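Local structure of IroE protein (2GZS) at residues F154-W159 with Y168-P173. The protein hydrolyses the trilactone siderophore enterobactin and its C-glucosylated forms, usually cutting the ring just once to release linear trimers. Sequence-based numbering, arbitrary orientation.
Sequences FVLDSW and YYSASP
W159 meets Y168 edge to face where helix 150-161 packs on strand 167-171, the second half of a beta-alpha-beta crossover in this alpha/beta-hydrolase fold. The edge of the five-membered ring of W159 points at the phenol face, planes at 90°. CD1 of W159 leads, 3.6 Å from Y168 CD2. W159 CA sits over the same face, 3.8 Å from the ring centroid, in a CH-pi contact. The trans chi1 of W159 (-178°) stands the indole up on this face, its CD1 edge over the CG/CD2 side of the phenol. V155 points at the strand, CG1 lying 3.7 Å from Y168 CB and also meeting S170 CB, while CG2 approaches Y169 O. The next residue, L156, lays its isobutyl end against the S170 hydroxyl (CG to OG 3.6 Å), and its CD1 reaches P173 CB at 3.9 Å. That buried hydroxyl is bonded to G152 O, earlier on the same helix. Y168 OH bonds F165 O in the connecting loop, fixing the far end of the ring. Shortening Y168 to an alanine is likely to leave the W159 edge without its aromatic face and F165 O without the phenol bond. Farther out, the P173 side chain lies about 7 Å from that of the active-site S149. Helix 150-161 starts just after S149, in a GxSxG sequence consistent with a nucleophile elbow, and the contact seats it on the next strand. F154 O accepts hydrogen bonds from S158 N and S158 OG on opposite faces of its carbonyl plane, the hydroxyl 2.9 Å away and 36° out of it.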
loop_
_atom_site.group_PDB
_atom_site.type_symbol
_atom_site.label_atom_id
_atom_site.label_comp_id
_atom_site.label_asym_id
_atom_site.label_seq_id
_atom_site.Cartn_x
_atom_site.Cartn_y
_atom_site.Cartn_z
ATOM N N PHE A 154 2.137 4.672 -6.494
ATOM C CA PHE A 154 2.310 3.261 -6.854
ATOM C C PHE A 154 0.980 2.527 -6.726
ATOM O O PHE A 154 0.644 1.677 -7.558
ATOM C CB PHE A 154 3.344 2.576 -5.937
ATOM C CG PHE A 154 3.523 1.123 -6.349
ATOM C CD1 PHE A 154 4.263 0.778 -7.476
ATOM C CD2 PHE A 154 2.919 0.112 -5.596
ATOM C CE1 PHE A 154 4.352 -0.562 -7.863
ATOM C CE2 PHE A 154 2.993 -1.239 -5.969
ATOM C CZ PHE A 154 3.742 -1.543 -7.088
ATOM N N VAL A 155 0.200 2.853 -5.657
ATOM C CA VAL A 155 -1.093 2.145 -5.523
ATOM C C VAL A 155 -2.048 2.444 -6.641
ATOM O O VAL A 155 -2.736 1.594 -7.184
ATOM C CB VAL A 155 -1.723 2.511 -4.170
ATOM C CG1 VAL A 155 -3.138 1.962 -3.991
ATOM C CG2 VAL A 155 -0.856 1.969 -3.038
ATOM N N LEU A 156 -2.118 3.728 -7.078
ATOM C CA LEU A 156 -2.974 4.091 -8.242
ATOM C C LEU A 156 -2.508 3.370 -9.512
ATOM O O LEU A 156 -3.338 2.821 -10.259
ATOM C CB LEU A 156 -2.968 5.598 -8.490
ATOM C CG LEU A 156 -3.626 6.458 -7.411
ATOM C CD1 LEU A 156 -3.478 7.957 -7.735
ATOM C CD2 LEU A 156 -5.091 6.084 -7.211
ATOM N N ASP A 157 -1.219 3.361 -9.742
ATOM C CA ASP A 157 -0.599 2.691 -10.883
ATOM C C ASP A 157 -0.992 1.204 -10.886
ATOM O O ASP A 157 -1.289 0.606 -11.945
ATOM C CB ASP A 157 0.904 2.933 -10.890
ATOM C CG ASP A 157 1.616 2.400 -12.125
ATOM O OD1 ASP A 157 1.234 2.877 -13.241
ATOM O OD2 ASP A 157 2.527 1.547 -12.089
ATOM N N SER A 158 -1.014 0.630 -9.682
ATOM C CA SER A 158 -1.317 -0.803 -9.554
ATOM C C SER A 158 -2.819 -1.017 -9.687
ATOM O O SER A 158 -3.241 -2.024 -10.305
ATOM C CB SER A 158 -0.882 -1.250 -8.135
ATOM O OG SER A 158 0.518 -1.149 -8.015
ATOM N N TRP A 159 -3.664 -0.128 -9.162
ATOM C CA TRP A 159 -5.114 -0.274 -9.380
ATOM C C TRP A 159 -5.417 -0.294 -10.874
ATOM O O TRP A 159 -6.278 -0.991 -11.410
ATOM C CB TRP A 159 -5.836 0.941 -8.717
ATOM C CG TRP A 159 -7.339 0.852 -8.857
ATOM C CD1 TRP A 159 -8.226 0.168 -8.040
ATOM C CD2 TRP A 159 -8.154 1.456 -9.859
ATOM N NE1 TRP A 159 -9.503 0.330 -8.504
ATOM C CE2 TRP A 159 -9.493 1.135 -9.642
ATOM C CE3 TRP A 159 -7.834 2.264 -10.954
ATOM C CZ2 TRP A 159 -10.546 1.571 -10.447
ATOM C CZ3 TRP A 159 -8.867 2.711 -11.767
ATOM C CH2 TRP A 159 -10.184 2.380 -11.522
ATOM N N TYR A 168 -7.239 -1.313 -2.732
ATOM C CA TYR A 168 -6.085 -0.427 -3.039
ATOM C C TYR A 168 -6.188 0.826 -2.164
ATOM O O TYR A 168 -7.172 1.595 -2.414
ATOM C CB TYR A 168 -6.132 -0.089 -4.525
ATOM C CG TYR A 168 -5.845 -1.290 -5.437
ATOM C CD1 TYR A 168 -4.633 -1.507 -6.021
ATOM C CD2 TYR A 168 -6.906 -2.199 -5.644
ATOM C CE1 TYR A 168 -4.385 -2.619 -6.832
ATOM C CE2 TYR A 168 -6.692 -3.313 -6.469
ATOM C CZ TYR A 168 -5.463 -3.486 -7.046
ATOM O OH TYR A 168 -5.246 -4.600 -7.860
ATOM N N TYR A 169 -5.303 1.068 -1.246
ATOM C CA TYR A 169 -5.388 2.216 -0.349
ATOM C C TYR A 169 -4.227 3.183 -0.720
ATOM O O TYR A 169 -3.058 2.947 -0.467
ATOM C CB TYR A 169 -5.172 1.735 1.077
ATOM C CG TYR A 169 -6.238 0.808 1.632
ATOM C CD1 TYR A 169 -7.339 1.360 2.278
ATOM C CD2 TYR A 169 -6.108 -0.574 1.500
ATOM C CE1 TYR A 169 -8.354 0.553 2.805
ATOM C CE2 TYR A 169 -7.100 -1.378 2.049
ATOM C CZ TYR A 169 -8.172 -0.807 2.681
ATOM O OH TYR A 169 -9.131 -1.688 3.194
ATOM N N SER A 170 -4.665 4.255 -1.372
ATOM C CA SER A 170 -3.716 5.222 -1.935
ATOM C C SER A 170 -3.681 6.459 -1.038
ATOM O O SER A 170 -4.702 7.188 -1.084
ATOM C CB SER A 170 -4.170 5.629 -3.347
ATOM O OG SER A 170 -3.238 6.606 -3.828
ATOM N N ALA A 171 -2.606 6.609 -0.312
ATOM C CA ALA A 171 -2.551 7.737 0.647
ATOM C C ALA A 171 -1.632 8.868 0.151
ATOM O O ALA A 171 -0.552 8.605 -0.338
ATOM C CB ALA A 171 -2.071 7.191 1.981
ATOM N N SER A 172 -2.178 10.098 0.282
ATOM C CA SER A 172 -1.469 11.322 -0.161
ATOM C C SER A 172 -0.884 11.282 -1.586
ATOM O O SER A 172 0.249 11.772 -1.722
ATOM C CB SER A 172 -0.372 11.714 0.820
ATOM O OG SER A 172 -1.001 11.882 2.121
ATOM N N PRO A 173 -1.575 10.725 -2.564
ATOM C CA PRO A 173 -0.986 10.753 -3.924
ATOM C C PRO A 173 -0.952 12.208 -4.436
ATOM O O PRO A 173 -0.130 12.451 -5.362
ATOM C CB PRO A 173 -1.924 9.866 -4.742
ATOM C CG PRO A 173 -3.250 9.977 -4.039
ATOM C CD PRO A 173 -2.917 10.085 -2.591
#